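Local atomic coordinates of trans-4-hydroxy-L-proline dehydratase (Clostridioides difficile 70-100-2010, PDB entry 6VXC), a protein that catalyses the radical-based dehydration of trans-4-hydroxy-L-proline to (S)-1-pyrroline-5-carboxylate, a step in the anaerobic breakdown of hydroxyproline. Residues 153-158 / 528-533; 171-176 / 566-571. All coordinates share one frame; numbering follows the deposited sequence.

Contact 1 (153-158 / 528-533)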
loop_
_atom_site.group_PDB
_atom_site.type_symbol
_atom_site.label_atom_id
_atom_site.label_comp_id
_atom_site.label_asym_id
_atom_site.label_seq_id
_atom_site.Cartn_x
_atom_site.Cartn_y
_atom_site.Cartn_z
ATOM N N ILE A 153 -21.977 -5.046 1.630
ATOM C CA ILE A 153 -22.284 -6.168 2.511
ATOM C C ILE A 153 -23.645 -6.755 2.169
ATOM O O ILE A 153 -23.813 -7.975 2.129
ATOM C CB ILE A 153 -22.196 -5.745 3.991
ATOM C CG1 ILE A 153 -20.753 -5.420 4.373
ATOM C CG2 ILE A 153 -22.633 -6.879 4.898
ATOM C CD1 ILE A 153 -19.803 -6.608 4.227
ATOM N N ASN A 154 -24.633 -5.900 1.902
ATOM C CA ASN A 154 -25.964 -6.406 1.587
ATOM C C ASN A 154 -26.023 -7.126 0.250
ATOM O O ASN A 154 -26.974 -7.872 0.014
ATOM C CB ASN A 154 -26.970 -5.263 1.635
ATOM C CG ASN A 154 -27.143 -4.742 3.037
ATOM O OD1 ASN A 154 -26.883 -5.464 4.003
ATOM N ND2 ASN A 154 -27.571 -3.497 3.166
ATOM N N ALA A 155 -25.041 -6.937 -0.622
ATOM C CA ALA A 155 -25.051 -7.604 -1.916
ATOM C C ALA A 155 -24.240 -8.896 -1.951
ATOM O O ALA A 155 -24.278 -9.597 -2.961
ATOM C CB ALA A 155 -24.545 -6.656 -3.004
ATOM N N MET A 156 -23.530 -9.242 -0.881
ATOM C CA MET A 156 -22.673 -10.417 -0.900
ATOM C C MET A 156 -23.492 -11.681 -0.639
ATOM O O MET A 156 -24.494 -11.655 0.075
ATOM C CB MET A 156 -21.559 -10.282 0.145
ATOM C CG MET A 156 -20.574 -9.122 -0.119
ATOM S SD MET A 156 -19.591 -9.355 -1.593
ATOM C CE MET A 156 -20.540 -8.416 -2.781
ATOM N N THR A 157 -23.048 -12.797 -1.225
ATOM C CA THR A 157 -23.711 -14.067 -1.000
ATOM C C THR A 157 -23.435 -14.571 0.409
ATOM O O THR A 157 -22.466 -14.164 1.048
ATOM C CB THR A 157 -23.237 -15.124 -1.996
ATOM O OG1 THR A 157 -21.860 -15.441 -1.740
ATOM C CG2 THR A 157 -23.413 -14.666 -3.427
ATOM N N PRO A 158 -24.263 -15.487 0.908
ATOM C CA PRO A 158 -23.958 -16.102 2.207
ATOM C C PRO A 158 -22.650 -16.875 2.214
ATOM O O PRO A 158 -21.992 -16.944 3.256
ATOM C CB PRO A 158 -25.157 -17.034 2.455
ATOM C CG PRO A 158 -25.885 -17.120 1.183
ATOM C CD PRO A 158 -25.569 -15.907 0.376
ATOM N N ASN A 528 -15.934 -9.579 -5.727
ATOM C CA ASN A 528 -15.153 -8.502 -6.342
ATOM C C ASN A 528 -15.909 -7.843 -7.493
ATOM O O ASN A 528 -15.879 -6.618 -7.640
ATOM C CB ASN A 528 -13.829 -9.046 -6.873
ATOM C CG ASN A 528 -12.786 -9.254 -5.792
ATOM O OD1 ASN A 528 -13.014 -8.978 -4.612
ATOM N ND2 ASN A 528 -11.638 -9.804 -6.195
ATOM N N ALA A 529 -16.554 -8.644 -8.348
ATOM C CA ALA A 529 -17.237 -8.077 -9.512
ATOM C C ALA A 529 -18.379 -7.170 -9.083
ATOM O O ALA A 529 -18.533 -6.062 -9.599
ATOM C CB ALA A 529 -17.740 -9.188 -10.440
ATOM N N VAL A 530 -19.187 -7.625 -8.126
ATOM C CA VAL A 530 -20.213 -6.765 -7.541
ATOM C C VAL A 530 -19.590 -5.481 -7.008
ATOM O O VAL A 530 -20.120 -4.382 -7.211
ATOM C CB VAL A 530 -20.983 -7.518 -6.439
ATOM C CG1 VAL A 530 -21.870 -6.559 -5.648
ATOM C CG2 VAL A 530 -21.829 -8.648 -7.049
ATOM N N ILE A 531 -18.482 -5.607 -6.269
ATOM C CA ILE A 531 -17.851 -4.442 -5.648
ATOM C C ILE A 531 -17.288 -3.498 -6.700
ATOM O O ILE A 531 -17.356 -2.271 -6.552
ATOM C CB ILE A 531 -16.778 -4.897 -4.635
ATOM C CG1 ILE A 531 -17.467 -5.549 -3.437
ATOM C CG2 ILE A 531 -15.881 -3.736 -4.193
ATOM C CD1 ILE A 531 -16.548 -6.349 -2.580
ATOM N N GLU A 532 -16.725 -4.049 -7.774
ATOM C CA GLU A 532 -16.218 -3.209 -8.845
ATOM C C GLU A 532 -17.333 -2.350 -9.444
ATOM O O GLU A 532 -17.128 -1.164 -9.722
ATOM C CB GLU A 532 -15.573 -4.080 -9.922
ATOM C CG GLU A 532 -14.790 -3.289 -10.938
ATOM C CD GLU A 532 -14.068 -4.139 -11.964
ATOM O OE1 GLU A 532 -14.018 -5.386 -11.811
ATOM O OE2 GLU A 532 -13.550 -3.532 -12.923
ATOM N N ASN A 533 -18.522 -2.931 -9.637
ATOM C CA ASN A 533 -19.665 -2.155 -10.117
ATOM C C ASN A 533 -20.040 -1.047 -9.150
ATOM O O ASN A 533 -20.291 0.089 -9.554
ATOM C CB ASN A 533 -20.861 -3.072 -10.334
ATOM C CG ASN A 533 -20.797 -3.777 -11.637
ATOM O OD1 ASN A 533 -21.182 -3.219 -12.653
ATOM N ND2 ASN A 533 -20.318 -5.006 -11.632
#
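Met156 and Val530 run alongside each other with their chains pointing opposite ways, so that the methyl end of the thioether comes to rest against the branch point of the valine. Met156 CE stands 3.7 Å from Val530 CG1 and 3.8 Å from Val530 CB. The methionine is folded rather than extended: CG sits beside the backbone N, and two further bends, at chi2 (-66°) and chi3 (96°), swing CE round to the helix facing it. Val530 holds CG1 anti to its own N (chi1 169°), which points that methyl at two partners on the side of 153-158. Its second neighbour is Ala155 CB, 3.8 Å from Val530 CG1. Deeper in, Met156 CE reaches Ile531 CG1 more loosely, at 4.3 Å. The contact is wholly apolar and small, about 150 Å² over both sides, with Ala155 near solvent and Met156 and Ile531 buried. Within the helix, Ala529 O accepts from both Asn533 N and Asn533 ND2, which come from opposite faces of its plane. The patch joins the C-terminal end of helix 148-155 and the residue after it to helix 506-538, in a partly buried place away from the annotated active-site residues. Thr157 OG1 caps helix 158-166 through Trp160 N, Met156 also packs on Leu161 of that helix, and Asn528 ND2 makes a weak hydrogen bond to Thr468 OG1 of strand 463-472.

Contact 2 (171-176 / 566-571)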
loop_
_atom_site.group_PDB
_atom_site.type_symbol
_atom_site.label_atom_id
_atom_site.label_comp_id
_atom_site.label_asym_id
_atom_site.label_seq_id
_atom_site.Cartn_x
_atom_site.Cartn_y
_atom_site.Cartn_z
ATOM N N GLU A 171 -11.413 -7.961 2.359
ATOM C CA GLU A 171 -12.088 -7.154 1.343
ATOM C C GLU A 171 -11.607 -5.707 1.425
ATOM O O GLU A 171 -11.948 -4.988 2.365
ATOM C CB GLU A 171 -13.608 -7.212 1.512
ATOM C CG GLU A 171 -14.315 -6.277 0.548
ATOM C CD GLU A 171 -13.805 -6.420 -0.866
ATOM O OE1 GLU A 171 -13.766 -7.560 -1.365
ATOM O OE2 GLU A 171 -13.442 -5.405 -1.481
ATOM N N PHE A 172 -10.854 -5.275 0.417
ATOM C CA PHE A 172 -10.200 -3.973 0.486
ATOM C C PHE A 172 -11.177 -2.810 0.383
ATOM O O PHE A 172 -10.901 -1.732 0.910
ATOM C CB PHE A 172 -9.142 -3.867 -0.612
ATOM C CG PHE A 172 -7.743 -4.054 -0.114
ATOM C CD1 PHE A 172 -7.460 -5.042 0.824
ATOM C CD2 PHE A 172 -6.727 -3.217 -0.534
ATOM C CE1 PHE A 172 -6.176 -5.208 1.318
ATOM C CE2 PHE A 172 -5.433 -3.384 -0.049
ATOM C CZ PHE A 172 -5.165 -4.382 0.892
ATOM N N MET A 173 -12.334 -2.996 -0.254
ATOM C CA MET A 173 -13.198 -1.850 -0.512
ATOM C C MET A 173 -14.314 -1.691 0.525
ATOM O O MET A 173 -15.246 -0.913 0.305
ATOM C CB MET A 173 -13.775 -1.928 -1.929
ATOM C CG MET A 173 -12.992 -1.099 -2.943
ATOM S SD MET A 173 -11.230 -1.569 -3.006
ATOM C CE MET A 173 -11.311 -3.115 -3.892
ATOM N N GLU A 174 -14.212 -2.362 1.677
ATOM C CA GLU A 174 -15.268 -2.224 2.675
ATOM C C GLU A 174 -15.215 -0.884 3.400
ATOM O O GLU A 174 -16.255 -0.386 3.836
ATOM C CB GLU A 174 -15.226 -3.375 3.686
ATOM C CG GLU A 174 -13.980 -3.471 4.570
ATOM C CD GLU A 174 -14.238 -4.308 5.821
ATOM O OE1 GLU A 174 -13.711 -5.447 5.904
ATOM O OE2 GLU A 174 -14.995 -3.826 6.704
ATOM N N GLN A 175 -14.025 -0.317 3.599
ATOM C CA GLN A 175 -13.886 0.943 4.321
ATOM C C GLN A 175 -13.066 1.985 3.576
ATOM O O GLN A 175 -12.820 3.062 4.127
ATOM C CB GLN A 175 -13.250 0.700 5.687
ATOM C CG GLN A 175 -14.128 -0.085 6.652
ATOM C CD GLN A 175 -13.376 -0.467 7.889
ATOM O OE1 GLN A 175 -12.635 0.349 8.447
ATOM N NE2 GLN A 175 -13.548 -1.711 8.335
ATOM N N ARG A 176 -12.599 1.677 2.372
ATOM C CA ARG A 176 -11.758 2.576 1.603
ATOM C C ARG A 176 -12.092 2.410 0.136
ATOM O O ARG A 176 -12.644 1.387 -0.280
ATOM C CB ARG A 176 -10.251 2.318 1.825
ATOM C CG ARG A 176 -9.828 2.338 3.276
ATOM C CD ARG A 176 -8.325 2.320 3.431
ATOM N NE ARG A 176 -7.759 3.643 3.228
ATOM C CZ ARG A 176 -6.476 3.941 3.394
ATOM N NH1 ARG A 176 -5.616 2.994 3.768
ATOM N NH2 ARG A 176 -6.066 5.181 3.199
ATOM N N ASN A 566 -5.698 -1.618 -17.035
ATOM C CA ASN A 566 -6.582 -1.968 -15.935
ATOM C C ASN A 566 -6.295 -3.392 -15.495
ATOM O O ASN A 566 -6.379 -4.334 -16.288
ATOM C CB ASN A 566 -8.054 -1.785 -16.323
ATOM C CG ASN A 566 -8.410 -0.326 -16.510
ATOM O OD1 ASN A 566 -8.754 0.366 -15.556
ATOM N ND2 ASN A 566 -8.282 0.162 -17.737
ATOM N N THR A 567 -5.888 -3.522 -14.245
ATOM C CA THR A 567 -5.634 -4.809 -13.626
ATOM C C THR A 567 -6.227 -4.803 -12.225
ATOM O O THR A 567 -6.425 -3.752 -11.621
ATOM C CB THR A 567 -4.123 -5.122 -13.560
ATOM O OG1 THR A 567 -3.463 -4.059 -12.876
ATOM C CG2 THR A 567 -3.520 -5.257 -14.951
ATOM N N ARG A 568 -6.499 -6.003 -11.718
ATOM C CA ARG A 568 -6.959 -6.235 -10.358
ATOM C C ARG A 568 -6.171 -7.401 -9.780
ATOM O O ARG A 568 -5.826 -8.343 -10.499
ATOM C CB ARG A 568 -8.465 -6.560 -10.307
ATOM C CG ARG A 568 -9.344 -5.355 -9.984
ATOM C CD ARG A 568 -10.839 -5.626 -10.109
ATOM N NE ARG A 568 -11.574 -4.972 -9.033
ATOM C CZ ARG A 568 -11.716 -3.653 -8.923
ATOM N NH1 ARG A 568 -11.160 -2.848 -9.817
ATOM N NH2 ARG A 568 -12.409 -3.142 -7.924
ATOM N N TYR A 569 -5.914 -7.344 -8.474
ATOM C CA TYR A 569 -5.063 -8.308 -7.803
ATOM C C TYR A 569 -5.784 -8.933 -6.612
ATOM O O TYR A 569 -6.601 -8.295 -5.947
ATOM C CB TYR A 569 -3.743 -7.643 -7.327
ATOM C CG TYR A 569 -2.812 -7.270 -8.462
ATOM C CD1 TYR A 569 -2.955 -6.070 -9.161
ATOM C CD2 TYR A 569 -1.818 -8.148 -8.878
ATOM C CE1 TYR A 569 -2.098 -5.745 -10.215
ATOM C CE2 TYR A 569 -0.978 -7.831 -9.914
ATOM C CZ TYR A 569 -1.120 -6.639 -10.580
ATOM O OH TYR A 569 -0.271 -6.348 -11.617
ATOM N N ILE A 570 -5.460 -10.192 -6.353
ATOM C CA ILE A 570 -5.717 -10.848 -5.074
ATOM C C ILE A 570 -4.358 -11.198 -4.475
ATOM O O ILE A 570 -3.510 -11.771 -5.160
ATOM C CB ILE A 570 -6.610 -12.094 -5.233
ATOM C CG1 ILE A 570 -7.967 -11.721 -5.855
ATOM C CG2 ILE A 570 -6.808 -12.800 -3.886
ATOM C CD1 ILE A 570 -8.814 -12.911 -6.177
ATOM N N GLN A 571 -4.131 -10.789 -3.232
ATOM C CA GLN A 571 -2.815 -10.885 -2.612
ATOM C C GLN A 571 -2.635 -12.221 -1.888
ATOM O O GLN A 571 -3.305 -12.490 -0.890
ATOM C CB GLN A 571 -2.606 -9.709 -1.658
ATOM C CG GLN A 571 -2.880 -8.287 -2.233
ATOM C CD GLN A 571 -4.266 -7.716 -1.966
ATOM O OE1 GLN A 571 -5.131 -7.728 -2.840
ATOM N NE2 GLN A 571 -4.493 -7.244 -0.754
#
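Met173 N donates to Glu171 OE2 at 2.9 Å and 164°, a nearly straight bond within the loop that lies beside strand 565-573, where Met173 and Phe172 meet Arg568 and Gln571. This strand lies between the parallel strands 463-472 and 657-661 in the ten-stranded alpha/beta barrel of the glycyl radical enzymes. The carboxylate of Glu171 is gripped twice: OE2 takes Met173 N on its anti side, somewhat out of the carboxylate plane, and OE1 forms a salt bridge with Lys524. Phe172 meets the amide of Gln571 at a slant, ring and amide planes 73° apart. Gln571 CG lies beside its backbone N, and a bend at chi2 (95°) carries the amide to the ring, where NE2 is 3.4 Å from both Phe172 CE1 and Phe172 CZ. The amide has its main polar partner in Gly469, while NE2 is the atom that lies against the ring. Phe172 is itself anchored through its backbone to Thr468 and by its O to Trp297 NE1. All four touching residues are buried, and two lie near the active site: the Gln571 side chain is about 6 Å from that of Glu456, and the Phe172 side chain about 8 Å from that of Cys454, the proton acceptor and radical cysteine as inferred from relatives. Met173, bent at chi2 and chi3, brings its CE to 4.2 Å from Arg568 NH2.

Overall arrangement
From the N terminus the chain passes through 153-158, at the end of helix 148-155, and then, beyond helix 158-166, through the loop 171-176. Some 350 residues later, segment 528-533 of helix 506-538 closes contact 1, and strand 565-573 follows to close contact 2. The segments alternate, so the two loops, of about 370 and 390 residues, cross rather than nest. Their centres are 12 Å apart and they touch: Ile531 CG2 packs on Met173 CB at 3.6 Å. Helix 506-538 meets 153-158 on one side and 171-176 on another, joining the outer contact 1 to the more central contact 2, whose loop in turn leans on the barrel strand.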